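Local coordinates for protein protocadherin gamma-B3 (Homo sapiens, PDB 5K8R) that probably mediates calcium-dependent adhesion between cells and may help to establish and maintain specific neuronal connections in the brain, at residues L170-Q175 against V202-D207; I385-V390 against T407-I412. All blocks are in the same frame, centred on the assembly; numbering follows the deposited sequence.

From the N terminus, the chain passes through the first cadherin repeat into the second, where contact 1 joins the loop after strand 160-166 to the end of strand 193-203, closing a loop that holds strand 177-186 and most of strand 193-203 and meeting calcium at the border with the third repeat. Contact 1 is finished long before contact 2 opens in the fourth repeat, where 385-390 and 407-412 pair within the hairpin of strands 387-396 and 403-413. The two lie in series, neither nesting nor crossing, their centres about 88 Å apart: one a calcium-bound junction between repeats, the other sheet pairing inside a repeat.

Contact 1: L170-Q175 against V202-D207; sequences LDREEQ and VADAND. With CA (calcium ion), chain J; CA (calcium ion), chain I; CA (calcium ion), chain H.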
loop_
_atom_site.group_PDB
_atom_site.type_symbol
_atom_site.label_atom_id
_atom_site.label_comp_id
_atom_site.label_asym_id
_atom_site.label_seq_id
_atom_site.Cartn_x
_atom_site.Cartn_y
_atom_site.Cartn_z
ATOM N N LEU A 170 -15.003 5.011 -8.593
ATOM C CA LEU A 170 -14.725 3.593 -8.761
ATOM C C LEU A 170 -14.803 2.876 -7.419
ATOM O O LEU A 170 -14.563 3.467 -6.363
ATOM C CB LEU A 170 -13.346 3.372 -9.386
ATOM C CG LEU A 170 -13.117 3.941 -10.787
ATOM C CD1 LEU A 170 -11.703 3.641 -11.260
ATOM C CD2 LEU A 170 -14.140 3.389 -11.766
ATOM N N ASP A 171 -15.155 1.596 -7.475
ATOM C CA ASP A 171 -15.278 0.760 -6.288
ATOM C C ASP A 171 -14.896 -0.666 -6.659
ATOM O O ASP A 171 -15.692 -1.400 -7.244
ATOM C CB ASP A 171 -16.705 0.803 -5.742
ATOM C CG ASP A 171 -16.834 0.120 -4.394
ATOM O OD1 ASP A 171 -15.793 -0.132 -3.753
ATOM O OD2 ASP A 171 -17.976 -0.162 -3.977
ATOM N N ARG A 172 -13.669 -1.048 -6.324
ATOM C CA ARG A 172 -13.174 -2.354 -6.639
ATOM C C ARG A 172 -14.026 -3.398 -6.004
ATOM O O ARG A 172 -14.160 -4.488 -6.487
ATOM C CB ARG A 172 -11.754 -2.505 -6.163
ATOM C CG ARG A 172 -11.165 -3.833 -6.536
ATOM C CD ARG A 172 -9.952 -4.188 -5.709
ATOM N NE ARG A 172 -10.282 -4.776 -4.420
ATOM C CZ ARG A 172 -10.757 -5.996 -4.246
ATOM N NH1 ARG A 172 -10.971 -6.785 -5.265
ATOM N NH2 ARG A 172 -11.025 -6.426 -3.047
ATOM N N GLU A 173 -14.639 -3.050 -4.877
ATOM C CA GLU A 173 -15.510 -3.989 -4.170
ATOM C C GLU A 173 -16.789 -4.243 -4.965
ATOM O O GLU A 173 -17.413 -5.298 -4.850
ATOM C CB GLU A 173 -15.851 -3.457 -2.777
ATOM C CG GLU A 173 -14.654 -3.341 -1.846
ATOM C CD GLU A 173 -13.875 -2.059 -2.058
ATOM O OE1 GLU A 173 -14.483 -1.055 -2.487
ATOM O OE2 GLU A 173 -12.653 -2.054 -1.796
ATOM N N GLU A 174 -17.165 -3.258 -5.773
ATOM C CA GLU A 174 -18.354 -3.312 -6.613
ATOM C C GLU A 174 -18.056 -3.800 -8.024
ATOM O O GLU A 174 -18.801 -4.627 -8.560
ATOM C CB GLU A 174 -19.013 -1.929 -6.683
ATOM C CG GLU A 174 -20.263 -1.868 -7.548
ATOM C CD GLU A 174 -21.475 -2.488 -6.878
ATOM O OE1 GLU A 174 -21.404 -2.781 -5.666
ATOM O OE2 GLU A 174 -22.501 -2.679 -7.565
ATOM N N GLN A 175 -16.980 -3.310 -8.637
ATOM C CA GLN A 175 -16.599 -3.715 -9.983
ATOM C C GLN A 175 -15.096 -3.541 -10.162
ATOM O O GLN A 175 -14.605 -2.407 -10.242
ATOM C CB GLN A 175 -17.369 -2.905 -11.027
ATOM C CG GLN A 175 -17.212 -3.412 -12.450
ATOM C CD GLN A 175 -18.100 -2.672 -13.432
ATOM O OE1 GLN A 175 -18.922 -1.843 -13.042
ATOM N NE2 GLN A 175 -17.938 -2.969 -14.717
ATOM N N VAL A 202 -9.240 -1.844 -11.557
ATOM C CA VAL A 202 -9.388 -0.962 -10.404
ATOM C C VAL A 202 -8.430 -1.426 -9.312
ATOM O O VAL A 202 -8.597 -2.508 -8.744
ATOM C CB VAL A 202 -10.836 -0.939 -9.897
ATOM C CG1 VAL A 202 -10.998 0.101 -8.799
ATOM C CG2 VAL A 202 -11.794 -0.666 -11.047
ATOM N N ALA A 203 -7.425 -0.606 -9.014
ATOM C CA ALA A 203 -6.496 -0.924 -7.939
ATOM C C ALA A 203 -7.172 -0.747 -6.585
ATOM O O ALA A 203 -7.918 0.211 -6.364
ATOM C CB ALA A 203 -5.253 -0.040 -8.028
ATOM N N ASP A 204 -6.901 -1.678 -5.673
ATOM C CA ASP A 204 -7.564 -1.688 -4.376
ATOM C C ASP A 204 -7.015 -0.598 -3.466
ATOM O O ASP A 204 -5.814 -0.316 -3.457
ATOM C CB ASP A 204 -7.394 -3.048 -3.699
ATOM C CG ASP A 204 -8.139 -3.139 -2.378
ATOM O OD1 ASP A 204 -9.333 -2.770 -2.338
ATOM O OD2 ASP A 204 -7.530 -3.573 -1.378
ATOM N N ALA A 205 -7.910 0.011 -2.694
ATOM C CA ALA A 205 -7.549 0.924 -1.624
ATOM C C ALA A 205 -8.140 0.418 -0.316
ATOM O O ALA A 205 -9.125 -0.325 -0.301
ATOM C CB ALA A 205 -8.039 2.348 -1.910
ATOM N N ASN A 206 -7.526 0.827 0.792
ATOM C CA ASN A 206 -7.957 0.378 2.116
ATOM C C ASN A 206 -9.090 1.262 2.640
ATOM O O ASN A 206 -8.982 1.933 3.666
ATOM C CB ASN A 206 -6.776 0.362 3.078
ATOM C CG ASN A 206 -7.068 -0.424 4.340
ATOM O OD1 ASN A 206 -7.532 -1.562 4.281
ATOM N ND2 ASN A 206 -6.812 0.186 5.489
ATOM N N ASP A 207 -10.202 1.248 1.906
ATOM C CA ASP A 207 -11.372 2.043 2.248
ATOM C C ASP A 207 -12.415 1.254 3.031
ATOM O O ASP A 207 -13.541 1.735 3.200
ATOM C CB ASP A 207 -12.000 2.633 0.981
ATOM C CG ASP A 207 -12.201 1.599 -0.113
ATOM O OD1 ASP A 207 -12.285 0.393 0.199
ATOM O OD2 ASP A 207 -12.281 1.998 -1.295
HETATM CA CA CA J . -11.157 -1.327 -1.201
HETATM CA CA CA I . -14.214 0.679 -2.209
HETATM CA CA CA H . -9.314 -3.059 4.893
HETATM O O HOH W 1 -15.459 2.711 -2.949
#
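Arg-172 and Asp-204 form the one direct salt bridge between 170-175 and 202-207, NE giving its hydrogen to OD1 over 3.0 Å (N-H...O 160°). The acceptor lies at the guanidinium edge, almost in its plane, whereas the N-H comes down on OD1 from above the carboxylate, the two planes being nearly perpendicular (88°). A bend at chi3 (83°) turns the arginine tip towards this oxygen after CD has passed Asp-204 CB at 3.4 Å. Asp-204 OD2 is hydrogen-bonded to Glu-241 of the next repeat.

Van der Waals packing lies behind the charges. Val-202 spreads its methyls, CG1 resting against Arg-172 CB at 3.8 Å and lying near Leu-170 CB, while CG2 is set against the backbone carbonyl of Gln-175, 3.4 Å from its O. Asp-171 O accepts from both Glu-174 N and Gln-175 N, which tightens the turn carrying Arg-172 and Glu-173.

Calcium supplies the remaining links. Glu-173 bridges two ions, OE1 on that of chain I and OE2 on that of chain J. Asp-207 spans the same pair, OD1 lying 2.5 Å from the chain J calcium and OD2 reaching the chain I ion. Asp-204 OD1 and Ala-205 O join the chain J ion, and Asp-171 OD1 and a water the chain I ion; Glu-114 serves both, and Asp-240 of the next repeat completes the chain J site. Carboxylates that would otherwise probably repel one another are thus gathered round the metals.

Asn-206, the centre of an inverse gamma turn, binds a third calcium, completed by Asn-208 of the linker and by Asp-238, Asp-240, Asn-244 and Asp-293 of the following repeat. Here the Asp-Arg-Glu (DRE) loop and the Asp-X-Asn-Asp-Asn (DXNDN) linker, both hallmarks of cadherins, form the three-calcium junction between repeats 2 and 3.

Contact 2: I385-V390 against T407-I412; sequences IPEYNV and TITLHI
Thr-409 and Asn-389 face each other as a non-hydrogen-bonded antiparallel pair, yet their side chains bond: OG1 donates to OD1 over 2.7 Å, nearly along the C=O axis. Both side chains lie side by side, and with CG beside its own backbone N (chi1 -69°) the amide of Asn-389 leans towards its neighbour. A valine in place of Thr-409 would probably leave Asn-389 OD1 without its donor and the amide freer to turn. Glu-387 and His-411 run alongside each other on this same face, where Glu-387 OE1 also lies against the methyl CG2 of Thr-409 at 3.5 Å.

The backbones form a regular ladder. Tyr-388 with Leu-410 and Val-390 with Ile-408 exchange paired N-H...O bonds, and Ile-412 N to Pro-386 O adds a 2.7 Å bond just before strand 387-396 begins.

Apolar packing occupies the other face. Ile-412 CD1 meets the edge of the Tyr-388 ring, 3.8 Å from CE1, while Ile-385 CG2 sits over one ring face towards its rim. Further along, Val-390 CG2 touches Leu-410 CD1 at 3.7 Å, and Leu-374 of strand 371-376 covers both residues from the opposing sheet.

The largely exposed face of Glu-387, Asn-389 and Thr-409 thus relies on polar side-chain contacts, whereas the other carries mainly apolar side chains, its buried Val-390, Ile-408 and Leu-410 turned to the opposing sheet to build the core of the cadherin sandwich.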
loop_
_atom_site.group_PDB
_atom_site.type_symbol
_atom_site.label_atom_id
_atom_site.label_comp_id
_atom_site.label_asym_id
_atom_site.label_seq_id
_atom_site.Cartn_x
_atom_site.Cartn_y
_atom_site.Cartn_z
ATOM N N ILE A 385 -15.363 -45.675 80.880
ATOM C CA ILE A 385 -14.823 -45.202 79.606
ATOM C C ILE A 385 -14.094 -43.887 79.854
ATOM O O ILE A 385 -14.742 -42.847 80.042
ATOM C CB ILE A 385 -15.925 -45.035 78.548
ATOM C CG1 ILE A 385 -16.609 -46.374 78.261
ATOM C CG2 ILE A 385 -15.341 -44.460 77.268
ATOM C CD1 ILE A 385 -15.717 -47.382 77.572
ATOM N N PRO A 386 -12.756 -43.880 79.863
ATOM C CA PRO A 386 -12.033 -42.647 80.209
ATOM C C PRO A 386 -11.981 -41.614 79.097
ATOM O O PRO A 386 -11.760 -40.432 79.391
ATOM C CB PRO A 386 -10.625 -43.155 80.547
ATOM C CG PRO A 386 -10.473 -44.377 79.704
ATOM C CD PRO A 386 -11.844 -45.013 79.629
ATOM N N GLU A 387 -12.172 -42.010 77.840
ATOM C CA GLU A 387 -12.089 -41.063 76.738
ATOM C C GLU A 387 -12.918 -41.579 75.571
ATOM O O GLU A 387 -13.114 -42.787 75.419
ATOM C CB GLU A 387 -10.636 -40.837 76.304
ATOM C CG GLU A 387 -9.907 -42.111 75.914
ATOM C CD GLU A 387 -8.464 -41.865 75.522
ATOM O OE1 GLU A 387 -7.988 -40.721 75.682
ATOM O OE2 GLU A 387 -7.804 -42.817 75.051
ATOM N N TYR A 388 -13.400 -40.647 74.754
ATOM C CA TYR A 388 -14.186 -40.960 73.569
ATOM C C TYR A 388 -13.512 -40.361 72.344
ATOM O O TYR A 388 -13.123 -39.190 72.357
ATOM C CB TYR A 388 -15.615 -40.422 73.687
ATOM C CG TYR A 388 -16.442 -41.063 74.777
ATOM C CD1 TYR A 388 -16.484 -40.516 76.052
ATOM C CD2 TYR A 388 -17.192 -42.205 74.527
ATOM C CE1 TYR A 388 -17.245 -41.093 77.053
ATOM C CE2 TYR A 388 -17.955 -42.790 75.522
ATOM C CZ TYR A 388 -17.979 -42.228 76.782
ATOM O OH TYR A 388 -18.735 -42.803 77.778
ATOM N N ASN A 389 -13.379 -41.162 71.292
ATOM C CA ASN A 389 -12.856 -40.694 70.009
ATOM C C ASN A 389 -14.056 -40.366 69.128
ATOM O O ASN A 389 -14.593 -41.224 68.429
ATOM C CB ASN A 389 -11.945 -41.739 69.376
ATOM C CG ASN A 389 -10.647 -41.917 70.141
ATOM O OD1 ASN A 389 -10.027 -40.944 70.568
ATOM N ND2 ASN A 389 -10.234 -43.166 70.322
ATOM N N VAL A 390 -14.478 -39.106 69.170
ATOM C CA VAL A 390 -15.673 -38.656 68.465
ATOM C C VAL A 390 -15.282 -38.222 67.058
ATOM O O VAL A 390 -14.460 -37.317 66.882
ATOM C CB VAL A 390 -16.363 -37.512 69.223
ATOM C CG1 VAL A 390 -17.527 -36.969 68.414
ATOM C CG2 VAL A 390 -16.836 -37.993 70.586
ATOM N N THR A 407 -11.702 -36.217 63.680
ATOM C CA THR A 407 -11.885 -36.947 64.927
ATOM C C THR A 407 -11.178 -36.217 66.061
ATOM O O THR A 407 -9.996 -35.878 65.947
ATOM C CB THR A 407 -11.347 -38.376 64.806
ATOM O OG1 THR A 407 -12.073 -39.075 63.788
ATOM C CG2 THR A 407 -11.494 -39.117 66.126
ATOM N N ILE A 408 -11.905 -35.982 67.150
ATOM C CA ILE A 408 -11.367 -35.336 68.341
ATOM C C ILE A 408 -11.506 -36.297 69.514
ATOM O O ILE A 408 -12.498 -37.029 69.619
ATOM C CB ILE A 408 -12.077 -33.995 68.631
ATOM C CG1 ILE A 408 -11.443 -33.291 69.834
ATOM C CG2 ILE A 408 -13.572 -34.201 68.844
ATOM C CD1 ILE A 408 -12.076 -31.958 70.165
ATOM N N THR A 409 -10.500 -36.309 70.383
ATOM C CA THR A 409 -10.500 -37.147 71.575
ATOM C C THR A 409 -10.951 -36.312 72.766
ATOM O O THR A 409 -10.318 -35.305 73.099
ATOM C CB THR A 409 -9.115 -37.743 71.831
ATOM O OG1 THR A 409 -8.763 -38.616 70.751
ATOM C CG2 THR A 409 -9.107 -38.528 73.133
ATOM N N LEU A 410 -12.042 -36.731 73.400
ATOM C CA LEU A 410 -12.606 -36.050 74.557
ATOM C C LEU A 410 -12.341 -36.894 75.796
ATOM O O LEU A 410 -12.790 -38.042 75.878
ATOM C CB LEU A 410 -14.103 -35.817 74.371
ATOM C CG LEU A 410 -14.489 -35.038 73.114
ATOM C CD1 LEU A 410 -15.973 -35.185 72.832
ATOM C CD2 LEU A 410 -14.108 -33.571 73.256
ATOM N N HIS A 411 -11.614 -36.324 76.753
ATOM C CA HIS A 411 -11.237 -37.037 77.964
ATOM C C HIS A 411 -12.276 -36.819 79.056
ATOM O O HIS A 411 -12.832 -35.726 79.194
ATOM C CB HIS A 411 -9.862 -36.576 78.449
ATOM C CG HIS A 411 -8.799 -36.646 77.397
ATOM N ND1 HIS A 411 -8.101 -37.801 77.118
ATOM C CD2 HIS A 411 -8.318 -35.703 76.552
ATOM C CE1 HIS A 411 -7.235 -37.567 76.148
ATOM N NE2 HIS A 411 -7.347 -36.302 75.787
ATOM N N ILE A 412 -12.534 -37.870 79.829
ATOM C CA ILE A 412 -13.497 -37.832 80.924
ATOM C C ILE A 412 -12.738 -37.642 82.229
ATOM O O ILE A 412 -11.798 -38.392 82.525
ATOM C CB ILE A 412 -14.352 -39.110 80.959
ATOM C CG1 ILE A 412 -14.989 -39.360 79.590
ATOM C CG2 ILE A 412 -15.425 -39.007 82.030
ATOM C CD1 ILE A 412 -15.862 -38.220 79.107
#